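Local structure of citrate synthase (Metallosphaera sedula, 6ABW) at residues G232-A237 and Y340-L345; S102-M107 and R148-K153; K285-I290 and G329-A334; K170-R175 and L335-Y340. The protein probably catalyses the condensation of acetyl-CoA, which it binds, with oxaloacetate and water to give citrate and CoA in the tricarboxylic acid cycle. All coordinates share one frame; numbering follows the deposited sequence.

Interaction 1: G232-A237 and Y340-L345. With ACO (acetyl coenzyme *a), chain D; GOL (glycerol), chain B.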
# COMPACT_ATOMS: atom_id res chain seq x y z
N GLY A 232 7.30 -10.44 -10.87
CA GLY A 232 7.65 -10.81 -12.22
C GLY A 232 8.76 -11.86 -12.36
O GLY A 232 9.09 -12.20 -13.47
N ALA A 233 9.34 -12.35 -11.27
CA ALA A 233 10.44 -13.32 -11.39
C ALA A 233 10.02 -14.66 -12.04
O ALA A 233 10.79 -15.18 -12.84
CB ALA A 233 11.12 -13.60 -10.05
N ALA A 234 8.85 -15.19 -11.70
CA ALA A 234 8.43 -16.46 -12.32
C ALA A 234 8.16 -16.25 -13.80
O ALA A 234 8.52 -17.11 -14.66
CB ALA A 234 7.16 -16.99 -11.64
N GLU A 235 7.60 -15.10 -14.14
CA GLU A 235 7.39 -14.74 -15.55
C GLU A 235 8.70 -14.62 -16.33
O GLU A 235 8.80 -15.18 -17.43
CB GLU A 235 6.64 -13.40 -15.75
CG GLU A 235 5.18 -13.46 -15.32
CD GLU A 235 4.86 -13.12 -13.85
OE1 GLU A 235 5.77 -13.37 -12.97
OE2 GLU A 235 3.65 -12.71 -13.61
N GLU A 236 9.71 -13.99 -15.72
CA GLU A 236 10.96 -13.72 -16.42
C GLU A 236 11.69 -15.08 -16.69
O GLU A 236 12.27 -15.28 -17.76
CB GLU A 236 11.88 -12.80 -15.63
CG GLU A 236 11.43 -11.34 -15.69
CD GLU A 236 11.21 -10.85 -17.14
OE1 GLU A 236 10.07 -10.47 -17.53
OE2 GLU A 236 12.17 -10.92 -17.91
N ALA A 237 11.65 -15.97 -15.71
CA ALA A 237 12.29 -17.27 -15.88
C ALA A 237 11.58 -18.04 -17.01
O ALA A 237 12.24 -18.62 -17.84
CB ALA A 237 12.22 -18.07 -14.60
N TYR A 340 0.79 -14.26 -17.67
CA TYR A 340 0.45 -13.00 -17.01
C TYR A 340 -0.09 -13.18 -15.59
O TYR A 340 -0.24 -12.18 -14.87
CB TYR A 340 -0.49 -12.08 -17.85
CG TYR A 340 -1.86 -12.63 -18.18
CD1 TYR A 340 -2.82 -12.82 -17.20
CD2 TYR A 340 -2.22 -12.92 -19.52
CE1 TYR A 340 -4.08 -13.29 -17.50
CE2 TYR A 340 -3.48 -13.42 -19.82
CZ TYR A 340 -4.41 -13.58 -18.83
OH TYR A 340 -5.66 -14.07 -19.10
N MET A 341 -0.43 -14.38 -15.20
CA MET A 341 -0.97 -14.67 -13.90
C MET A 341 0.12 -15.09 -12.94
O MET A 341 -0.23 -15.25 -11.77
CB MET A 341 -2.02 -15.80 -13.93
CG MET A 341 -3.35 -15.42 -14.59
SD MET A 341 -4.17 -14.00 -13.87
CE MET A 341 -4.53 -14.58 -12.24
N PHE A 342 1.38 -15.32 -13.33
CA PHE A 342 2.25 -16.03 -12.40
C PHE A 342 2.56 -15.31 -11.06
O PHE A 342 2.55 -15.93 -10.00
CB PHE A 342 3.55 -16.44 -13.07
CG PHE A 342 3.43 -17.44 -14.21
CD1 PHE A 342 2.29 -18.11 -14.50
CD2 PHE A 342 4.59 -17.71 -14.95
CE1 PHE A 342 2.27 -19.01 -15.58
CE2 PHE A 342 4.60 -18.61 -15.99
CZ PHE A 342 3.42 -19.27 -16.31
N THR A 343 2.80 -14.00 -11.13
CA THR A 343 3.05 -13.26 -9.91
C THR A 343 1.77 -13.17 -9.04
O THR A 343 1.89 -13.10 -7.82
CB THR A 343 3.70 -11.89 -10.21
OG1 THR A 343 5.02 -12.18 -10.74
CG2 THR A 343 3.88 -11.07 -8.94
N SER A 344 0.58 -13.10 -9.66
CA SER A 344 -0.68 -13.14 -8.93
C SER A 344 -0.88 -14.46 -8.18
O SER A 344 -1.43 -14.48 -7.06
CB SER A 344 -1.88 -12.86 -9.87
OG SER A 344 -1.84 -11.52 -10.26
N LEU A 345 -0.38 -15.56 -8.76
CA LEU A 345 -0.44 -16.88 -8.12
C LEU A 345 0.52 -16.97 -6.95
O LEU A 345 0.19 -17.51 -5.90
CB LEU A 345 -0.21 -18.02 -9.12
CG LEU A 345 -1.29 -18.09 -10.18
CD1 LEU A 345 -0.75 -18.84 -11.41
CD2 LEU A 345 -2.50 -18.79 -9.57
N1A ACO D . 23.23 -16.67 -13.85
C2A ACO D . 24.57 -16.67 -14.19
N3A ACO D . 25.56 -16.23 -13.33
C4A ACO D . 25.20 -15.80 -12.10
C5A ACO D . 23.78 -15.79 -11.68
C6A ACO D . 22.80 -16.27 -12.65
N6A ACO D . 21.50 -16.24 -12.30
N7A ACO D . 23.72 -15.28 -10.42
C8A ACO D . 24.99 -14.98 -10.05
N9A ACO D . 25.85 -15.28 -11.05
C1B ACO D . 27.33 -15.14 -11.02
C2B ACO D . 27.83 -13.72 -10.68
O2B ACO D . 27.89 -12.84 -11.80
C3B ACO D . 29.20 -14.05 -10.14
O3B ACO D . 30.06 -14.19 -11.29
P3B ACO D . 31.67 -13.91 -11.28
O7A ACO D . 31.99 -13.54 -12.72
O8A ACO D . 32.29 -15.23 -10.84
O9A ACO D . 31.82 -12.75 -10.31
C4B ACO D . 29.02 -15.39 -9.41
O4B ACO D . 27.88 -16.03 -10.01
C5B ACO D . 28.73 -15.27 -7.94
O5B ACO D . 27.58 -14.45 -7.75
P1A ACO D . 26.97 -14.28 -6.26
O1A ACO D . 27.82 -13.21 -5.61
O2A ACO D . 26.80 -15.68 -5.65
O3A ACO D . 25.46 -13.71 -6.40
P2A ACO D . 25.07 -12.20 -6.85
O4A ACO D . 24.77 -11.34 -5.65
O5A ACO D . 25.92 -11.75 -8.00
O6A ACO D . 23.58 -12.55 -7.37
CBP ACO D . 21.26 -12.95 -7.02
CCP ACO D . 22.66 -13.34 -6.62
CDP ACO D . 20.07 -13.82 -6.69
CEP ACO D . 21.02 -11.47 -7.36
CAP ACO D . 21.42 -13.45 -8.55
OAP ACO D . 21.85 -14.81 -8.72
C9P ACO D . 20.20 -13.30 -9.48
O9P ACO D . 20.05 -12.23 -10.05
N8P ACO D . 19.34 -14.35 -9.59
C7P ACO D . 18.04 -14.20 -10.20
C6P ACO D . 18.02 -13.98 -11.69
C5P ACO D . 16.56 -13.72 -12.02
O5P ACO D . 15.82 -14.65 -12.32
N4P ACO D . 16.12 -12.44 -11.99
C3P ACO D . 14.76 -12.05 -12.39
C2P ACO D . 14.09 -11.49 -11.15
S1P ACO D . 13.93 -9.75 -11.35
C ACO D . 12.28 -9.79 -11.17
O ACO D . 11.63 -10.12 -12.15
CH3 ACO D . 11.72 -9.46 -9.82
C1 GOL B . 7.91 -12.67 -6.25
O1 GOL B . 9.16 -13.31 -5.94
C2 GOL B . 7.61 -12.72 -7.74
O2 GOL B . 8.72 -12.10 -8.41
C3 GOL B . 7.40 -14.18 -8.18
O3 GOL B . 7.08 -14.16 -9.58
O HOH W 1 2.72 -10.68 -15.12
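Glu-235 and Thr-343 form the tight part of this contact, where one carboxylate takes two bonds from a single residue. Thr-343 OG1 donates to Glu-235 OE1 over 2.6 Å, near the carboxylate plane, while the backbone N of Thr-343 reaches Glu-235 OE2 over 2.9 Å with an N-H...O angle of 156° but from farther out of that plane. The rotation of Thr-343 (chi1 -67°) sets OG1 beside its own backbone N, so that the hydroxyl and the N-H face the two oxygens of one carboxylate. OG1 is also an acceptor, taking the N-H of Gly-232 at 2.9 Å by a more bent path. Gly-232 is the N-cap of helix 233-244, whose first turn lines the acetyl-CoA pocket: Ala-233 N lies 3.3 Å from the acetyl O of the ligand. A glycerol, probably from crystallisation, accepts from Ala-233 N and Ala-234 N and donates to Thr-343 OG1. Next to the polar cluster, Ala-234 CB packs on Phe-342 CB at 3.9 Å, and the Phe-342 ring makes an edge-to-face pair with Phe-238. The contact is looser toward Tyr-340, where a water donates to Glu-235 OE2 over 2.7 Å and only weakly, over 3.3 Å, to Tyr-340 O.

Interaction 2: S102-M107 and R148-K153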
# COMPACT_ATOMS: atom_id res chain seq x y z
N SER A 102 -4.64 -4.82 -18.11
CA SER A 102 -3.98 -4.27 -16.89
C SER A 102 -3.15 -5.36 -16.21
O SER A 102 -3.48 -6.53 -16.30
CB SER A 102 -4.99 -3.80 -15.85
OG SER A 102 -5.97 -2.98 -16.40
N ASP A 103 -2.08 -4.95 -15.55
CA ASP A 103 -1.26 -5.87 -14.77
C ASP A 103 -2.16 -6.62 -13.74
O ASP A 103 -2.95 -6.00 -13.03
CB ASP A 103 -0.19 -5.07 -14.07
CG ASP A 103 0.81 -5.95 -13.33
OD1 ASP A 103 0.42 -6.90 -12.66
OD2 ASP A 103 2.02 -5.70 -13.44
N ALA A 104 -2.08 -7.95 -13.71
CA ALA A 104 -2.94 -8.72 -12.84
C ALA A 104 -2.74 -8.38 -11.34
O ALA A 104 -3.68 -8.36 -10.61
CB ALA A 104 -2.76 -10.20 -13.11
N VAL A 105 -1.50 -8.11 -10.91
CA VAL A 105 -1.26 -7.77 -9.54
C VAL A 105 -1.96 -6.44 -9.18
O VAL A 105 -2.51 -6.29 -8.09
CB VAL A 105 0.26 -7.75 -9.25
CG1 VAL A 105 0.56 -7.16 -7.84
CG2 VAL A 105 0.77 -9.15 -9.39
N GLY A 106 -2.01 -5.50 -10.14
CA GLY A 106 -2.71 -4.23 -10.02
C GLY A 106 -4.22 -4.42 -9.88
O GLY A 106 -4.90 -3.73 -9.09
N MET A 107 -4.77 -5.35 -10.64
CA MET A 107 -6.16 -5.68 -10.48
C MET A 107 -6.45 -6.26 -9.08
O MET A 107 -7.44 -5.94 -8.43
CB MET A 107 -6.57 -6.65 -11.59
CG MET A 107 -6.39 -6.05 -12.95
SD MET A 107 -6.81 -7.20 -14.30
CE MET A 107 -8.46 -7.44 -13.97
N ARG A 148 -10.26 -14.55 -15.04
CA ARG A 148 -11.44 -14.66 -15.87
C ARG A 148 -11.81 -13.32 -16.56
O ARG A 148 -12.14 -13.27 -17.75
CB ARG A 148 -12.55 -15.27 -15.06
CG ARG A 148 -12.30 -16.75 -14.80
CD ARG A 148 -13.37 -17.34 -13.91
NE ARG A 148 -14.62 -17.55 -14.64
CZ ARG A 148 -14.89 -18.60 -15.41
NH1 ARG A 148 -16.04 -18.63 -16.06
NH2 ARG A 148 -14.00 -19.58 -15.64
N ALA A 149 -11.67 -12.21 -15.86
CA ALA A 149 -11.75 -10.91 -16.49
C ALA A 149 -10.80 -10.68 -17.63
O ALA A 149 -11.19 -10.18 -18.70
CB ALA A 149 -11.65 -9.79 -15.49
N LYS A 150 -9.54 -11.03 -17.41
CA LYS A 150 -8.53 -10.81 -18.44
C LYS A 150 -8.80 -11.71 -19.68
O LYS A 150 -8.54 -11.28 -20.80
CB LYS A 150 -7.13 -11.00 -17.87
CG LYS A 150 -6.72 -9.85 -16.97
CD LYS A 150 -5.33 -10.07 -16.35
CE LYS A 150 -4.18 -9.85 -17.33
NZ LYS A 150 -4.09 -8.55 -18.04
N GLU A 151 -9.37 -12.86 -19.46
CA GLU A 151 -9.71 -13.80 -20.50
C GLU A 151 -11.10 -13.48 -21.14
O GLU A 151 -11.44 -14.07 -22.15
CB GLU A 151 -9.73 -15.20 -19.94
CG GLU A 151 -8.44 -15.84 -19.47
CD GLU A 151 -7.44 -16.26 -20.57
OE1 GLU A 151 -6.79 -15.37 -21.23
OE2 GLU A 151 -7.25 -17.51 -20.69
N GLY A 152 -11.89 -12.57 -20.55
CA GLY A 152 -13.21 -12.17 -21.08
C GLY A 152 -14.25 -13.24 -20.82
O GLY A 152 -15.15 -13.39 -21.61
N LYS A 153 -14.13 -13.99 -19.72
CA LYS A 153 -15.13 -14.99 -19.32
C LYS A 153 -16.03 -14.46 -18.22
O LYS A 153 -15.67 -13.54 -17.47
CB LYS A 153 -14.47 -16.23 -18.74
CG LYS A 153 -13.65 -17.04 -19.73
CD LYS A 153 -13.05 -18.22 -18.94
CE LYS A 153 -12.66 -19.42 -19.76
NZ LYS A 153 -11.78 -18.97 -20.86
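Lys-150 NZ donates to the backbone O of Ser-102 over 2.7 Å, the single hydrogen bond between these segments, arriving 28° out of the carbonyl plane. The aliphatic part of the same side chain supplies the packing: CG lies 3.8 Å from Met-107 SD, and CD rests 4.1 Å from Ala-104 CB. Bends at chi3 (75°) and chi4 (55°) turn the amine from this apolar path to the carbonyl. The methyl end of Met-107 passes on to Ala-149, CE to CB 4.2 Å. Shortening Lys-150 to an alanine would probably leave Ser-102 O without this donor and open a gap beside Met-107 SD. In the next shell, Asp-103 is the N-cap of helix 104-119, its OD1 accepting from Val-105 N over 2.9 Å, and Ser-102 OG is tied to Pro-99 O. Helix 128-151 ends in a Schellman motif at Gly-152, and Arg-100 bonds to Lys-150 O. The contact therefore joins the start of helix 104-119 to the end of helix 128-151. Ile-95 of helix 89-97 touches both Met-107 and Ala-149, while Ala-104 meets Ser-344 of helix 342-365 and Lys-150 makes a cation-pi contact with Tyr-340.

Interaction 3: K285-I290 and G329-A334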
# COMPACT_ATOMS: atom_id res chain seq x y z
N LYS A 285 9.28 -31.65 -9.29
CA LYS A 285 8.58 -32.92 -9.10
C LYS A 285 7.17 -32.80 -9.62
O LYS A 285 6.70 -33.64 -10.39
CB LYS A 285 8.58 -33.24 -7.64
CG LYS A 285 7.81 -34.48 -7.17
CD LYS A 285 7.89 -34.47 -5.63
CE LYS A 285 7.88 -35.84 -4.98
NZ LYS A 285 6.49 -36.35 -4.96
N TYR A 286 6.49 -31.71 -9.21
CA TYR A 286 5.12 -31.54 -9.56
C TYR A 286 4.95 -31.11 -10.98
O TYR A 286 3.97 -31.46 -11.58
CB TYR A 286 4.36 -30.64 -8.55
CG TYR A 286 4.12 -31.38 -7.26
CD1 TYR A 286 3.09 -32.35 -7.16
CD2 TYR A 286 4.94 -31.24 -6.22
CE1 TYR A 286 2.91 -33.06 -6.00
CE2 TYR A 286 4.77 -31.94 -5.05
CZ TYR A 286 3.76 -32.87 -4.95
OH TYR A 286 3.71 -33.57 -3.73
N ALA A 287 5.93 -30.41 -11.57
CA ALA A 287 5.87 -30.04 -12.97
C ALA A 287 5.87 -31.24 -13.95
O ALA A 287 5.19 -31.23 -14.94
CB ALA A 287 7.05 -29.14 -13.30
N LYS A 288 6.68 -32.24 -13.62
CA LYS A 288 6.86 -33.46 -14.42
C LYS A 288 5.54 -34.21 -14.64
O LYS A 288 5.07 -34.38 -15.74
CB LYS A 288 7.86 -34.36 -13.70
CG LYS A 288 8.06 -35.67 -14.47
CD LYS A 288 9.48 -36.19 -14.34
CE LYS A 288 9.64 -37.30 -15.38
NZ LYS A 288 11.01 -37.85 -15.25
N VAL A 289 4.87 -34.52 -13.58
CA VAL A 289 3.56 -35.16 -13.66
C VAL A 289 2.52 -34.48 -14.56
O VAL A 289 2.01 -35.04 -15.55
CB VAL A 289 2.98 -35.21 -12.22
CG1 VAL A 289 1.71 -36.07 -12.21
CG2 VAL A 289 4.03 -35.68 -11.21
N ILE A 290 2.19 -33.23 -14.23
CA ILE A 290 1.10 -32.59 -14.93
C ILE A 290 1.48 -32.03 -16.30
O ILE A 290 0.60 -31.76 -17.12
CB ILE A 290 0.44 -31.46 -14.06
CG1 ILE A 290 1.46 -30.40 -13.67
CG2 ILE A 290 -0.17 -32.07 -12.81
CD1 ILE A 290 0.82 -29.18 -13.08
N GLY A 329 6.60 -21.48 -12.85
CA GLY A 329 5.92 -21.16 -14.05
C GLY A 329 5.51 -22.38 -14.86
O GLY A 329 4.40 -22.45 -15.42
N VAL A 330 6.39 -23.35 -14.96
CA VAL A 330 6.07 -24.61 -15.60
C VAL A 330 4.84 -25.27 -14.97
O VAL A 330 3.98 -25.73 -15.69
CB VAL A 330 7.26 -25.59 -15.67
CG1 VAL A 330 6.83 -26.89 -16.40
CG2 VAL A 330 8.40 -24.92 -16.42
N VAL A 331 4.76 -25.33 -13.66
CA VAL A 331 3.60 -25.85 -12.94
C VAL A 331 2.36 -25.02 -13.27
O VAL A 331 1.32 -25.56 -13.69
CB VAL A 331 3.84 -25.90 -11.43
CG1 VAL A 331 2.59 -26.27 -10.68
CG2 VAL A 331 4.91 -26.92 -11.08
N PHE A 332 2.47 -23.71 -13.15
CA PHE A 332 1.28 -22.87 -13.39
C PHE A 332 0.77 -22.96 -14.83
O PHE A 332 -0.47 -23.08 -15.08
CB PHE A 332 1.56 -21.41 -13.04
CG PHE A 332 1.94 -21.16 -11.61
CD1 PHE A 332 1.33 -21.81 -10.54
CD2 PHE A 332 2.93 -20.17 -11.34
CE1 PHE A 332 1.67 -21.53 -9.25
CE2 PHE A 332 3.24 -19.91 -10.00
CZ PHE A 332 2.56 -20.57 -9.02
N TYR A 333 1.69 -22.96 -15.76
CA TYR A 333 1.34 -23.12 -17.18
C TYR A 333 0.65 -24.45 -17.44
O TYR A 333 -0.38 -24.47 -18.13
CB TYR A 333 2.59 -23.00 -18.05
CG TYR A 333 2.26 -22.83 -19.49
CD1 TYR A 333 1.94 -21.60 -20.00
CD2 TYR A 333 2.20 -23.95 -20.33
CE1 TYR A 333 1.65 -21.46 -21.36
CE2 TYR A 333 1.89 -23.82 -21.67
CZ TYR A 333 1.61 -22.59 -22.17
OH TYR A 333 1.32 -22.50 -23.51
N ALA A 334 1.17 -25.52 -16.86
CA ALA A 334 0.65 -26.89 -17.07
C ALA A 334 -0.78 -26.98 -16.49
O ALA A 334 -1.59 -27.73 -16.97
CB ALA A 334 1.58 -27.86 -16.39
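Val-331 turns its two methyl branches to different partners on helix 278-292. Its CG2 comes up against the backbone of Ala-287, 3.7 Å from N, and meets the methyl of the same residue at 3.8 Å between CG2 and CB. Its CG1 lies instead toward Ile-290, at a looser 4.2 Å from CD1. The torsion accounts for the division: with CG1 anti to the backbone N (chi1 173°), CG2 is left on the other branch, beside that N. Ala-287 CB is thereby approached by two valines, since Val-330 CG1 also reaches it at 3.8 Å. One turn later, Ile-290 places CG1 in the crowded position between its backbone N and carbonyl carbon (chi1 59°). From there the chain runs out across Ala-334, whose CB sits 3.6 Å from CD1, and the same terminal methyl lies 3.7 Å from the carbonyl O of Val-331. These distances describe packing between apolar side chains, with an alanine in each of the two closest CA pairs. The short helical segments run in nearly the same direction, 30° apart, with axes 8.6 Å from each other at closest approach. In this largely helical fold, the contact joins helix 278-292 to helix 325-335. Phe-301 of helix 295-315 touches Ala-287 and Val-330 along one border, and helix 179-191 borders the pair through Ala-184 on Ile-290 and Ala-188 on Phe-332.

Interaction 4: K170-R175 and L335-Y340; sequences KASFSR and LGFPVY
The end of helix 164-173 faces the turn that closes helix 325-335: the CA atoms of Phe-173 and Gly-336 are 7.9 Å apart, and Gly-336, at phi 112°, leaves the helix in a Schellman motif. Into this turn Phe-173 pushes its ring. Its edge is directed at the face of Phe-337 in an edge-to-face pair, with ring centroids 4.7 Å apart and planes at 54°. Phe-173 CZ stands 3.5 Å above the centre of the Phe-337 ring. The outer carbons of Phe-173 also meet backbone oxygens obliquely, CE2 lying 3.3 Å from Leu-335 O and CE1 3.3 Å from Gly-336 O. The glycine suits this packing as well as its backbone angles, because a CB there would come tight against Phe-173 CZ. With CG anti to the carbonyl carbon (chi1 -68°), Phe-337 turns one ring face to Phe-173 CZ, and Ser-172 OG lies at the edge of that ring, 3.8 Å from CE1, while being hydrogen-bonded to Phe-168 O. On the solvent side, the guanidinium of Arg-175 has its NH2 3.4 Å from Leu-335 O, in the guanidinium plane; its salt bridge is made through NH1 with Glu-181. With an alanine in place of Phe-337, the edge of Phe-173 would probably lose its facing ring, and the Phe-173 side chain might turn more freely. The joint therefore probably depends on ring shape and the tight glycine turn more than on charge, since Arg-175, its charged member, sits at the exposed side and spends its salt bridge on Glu-181.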
# COMPACT_ATOMS: atom_id res chain seq x y z
N LYS A 170 -11.31 -25.01 -9.94
CA LYS A 170 -12.63 -25.06 -10.54
C LYS A 170 -13.21 -23.71 -10.82
O LYS A 170 -13.82 -23.53 -11.87
CB LYS A 170 -13.57 -25.85 -9.64
CG LYS A 170 -13.29 -27.31 -9.64
CD LYS A 170 -14.44 -28.03 -8.89
CE LYS A 170 -15.74 -28.03 -9.73
NZ LYS A 170 -16.93 -28.41 -8.92
N ALA A 171 -13.03 -22.74 -9.93
CA ALA A 171 -13.51 -21.38 -10.19
C ALA A 171 -12.74 -20.77 -11.35
O ALA A 171 -13.32 -20.17 -12.29
CB ALA A 171 -13.39 -20.50 -8.94
N SER A 172 -11.42 -20.95 -11.34
CA SER A 172 -10.58 -20.42 -12.42
C SER A 172 -10.95 -20.89 -13.85
O SER A 172 -10.97 -20.09 -14.81
CB SER A 172 -9.10 -20.74 -12.16
OG SER A 172 -8.64 -20.03 -11.01
N PHE A 173 -11.21 -22.21 -13.97
CA PHE A 173 -11.27 -22.79 -15.28
C PHE A 173 -12.63 -23.39 -15.71
O PHE A 173 -12.77 -23.80 -16.90
CB PHE A 173 -10.19 -23.88 -15.32
CG PHE A 173 -8.78 -23.34 -15.18
CD1 PHE A 173 -8.31 -22.41 -16.09
CD2 PHE A 173 -7.93 -23.84 -14.22
CE1 PHE A 173 -7.00 -21.92 -15.99
CE2 PHE A 173 -6.62 -23.33 -14.09
CZ PHE A 173 -6.18 -22.38 -14.96
N SER A 174 -13.57 -23.48 -14.80
CA SER A 174 -14.92 -24.10 -15.09
C SER A 174 -14.79 -25.54 -15.66
O SER A 174 -15.39 -25.88 -16.66
CB SER A 174 -15.68 -23.29 -16.13
OG SER A 174 -15.82 -21.92 -15.78
N ARG A 175 -13.93 -26.34 -15.07
CA ARG A 175 -13.87 -27.75 -15.38
C ARG A 175 -13.33 -28.35 -14.08
O ARG A 175 -12.81 -27.64 -13.24
CB ARG A 175 -12.97 -28.02 -16.58
CG ARG A 175 -11.52 -27.83 -16.25
CD ARG A 175 -10.59 -27.87 -17.44
NE ARG A 175 -9.28 -27.38 -16.99
CZ ARG A 175 -8.41 -28.07 -16.22
NH1 ARG A 175 -8.62 -29.35 -15.85
NH2 ARG A 175 -7.28 -27.47 -15.86
N LEU A 335 -1.06 -26.21 -15.42
CA LEU A 335 -2.38 -26.11 -14.83
C LEU A 335 -3.38 -25.36 -15.70
O LEU A 335 -4.58 -25.50 -15.43
CB LEU A 335 -2.34 -25.48 -13.46
CG LEU A 335 -1.65 -26.33 -12.40
CD1 LEU A 335 -1.39 -25.53 -11.19
CD2 LEU A 335 -2.47 -27.61 -12.04
N GLY A 336 -2.93 -24.56 -16.67
CA GLY A 336 -3.80 -23.73 -17.55
C GLY A 336 -3.69 -22.25 -17.34
O GLY A 336 -4.44 -21.50 -17.95
N PHE A 337 -2.75 -21.81 -16.48
CA PHE A 337 -2.67 -20.39 -16.24
C PHE A 337 -1.79 -19.73 -17.27
O PHE A 337 -0.69 -20.20 -17.54
CB PHE A 337 -2.15 -20.06 -14.83
CG PHE A 337 -3.11 -20.45 -13.73
CD1 PHE A 337 -4.19 -19.61 -13.39
CD2 PHE A 337 -2.93 -21.57 -12.99
CE1 PHE A 337 -5.07 -19.96 -12.41
CE2 PHE A 337 -3.79 -21.90 -11.95
CZ PHE A 337 -4.90 -21.12 -11.69
N PRO A 338 -2.24 -18.60 -17.83
CA PRO A 338 -1.31 -17.87 -18.67
C PRO A 338 -0.14 -17.26 -17.87
O PRO A 338 -0.30 -16.94 -16.68
CB PRO A 338 -2.19 -16.81 -19.33
CG PRO A 338 -3.57 -17.05 -18.88
CD PRO A 338 -3.61 -18.04 -17.80
N VAL A 339 0.91 -16.91 -18.59
CA VAL A 339 2.10 -16.32 -18.00
C VAL A 339 1.75 -15.03 -17.20
O VAL A 339 2.30 -14.74 -16.15
CB VAL A 339 3.17 -16.02 -19.04
CG1 VAL A 339 4.38 -15.31 -18.42
CG2 VAL A 339 3.63 -17.35 -19.68
N TYR A 340 0.79 -14.26 -17.67
CA TYR A 340 0.45 -13.00 -17.01
C TYR A 340 -0.09 -13.18 -15.59
O TYR A 340 -0.24 -12.18 -14.87
CB TYR A 340 -0.49 -12.08 -17.85
CG TYR A 340 -1.86 -12.63 -18.18
CD1 TYR A 340 -2.82 -12.82 -17.20
CD2 TYR A 340 -2.22 -12.92 -19.52
CE1 TYR A 340 -4.08 -13.29 -17.50
CE2 TYR A 340 -3.48 -13.42 -19.82
CZ TYR A 340 -4.41 -13.58 -18.83
OH TYR A 340 -5.66 -14.07 -19.10

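Interactions 2 and 3 are the more fully buried contacts, whereas interactions 1 and 4 are partly buried, the first next to the acetyl-CoA pocket and the second with exposed residues at one side. Their chemistry differs accordingly: interaction 3 is apolar throughout, interaction 2 mixes one lysine bond with aliphatic packing, interaction 1 is mainly polar, and interaction 4 is mainly aromatic. Interactions 3, 4 and 1 successively use helix 325-335, the turn after it and the start of helix 342-365. Phe-332 O and Phe-337 N, 3.0 Å apart, probably hydrogen-bond between interactions 3 and 4. Tyr-340, common to interactions 1 and 4, reaches Glu-151 of interaction 2 through its OH; interactions 2 and 3 do not touch.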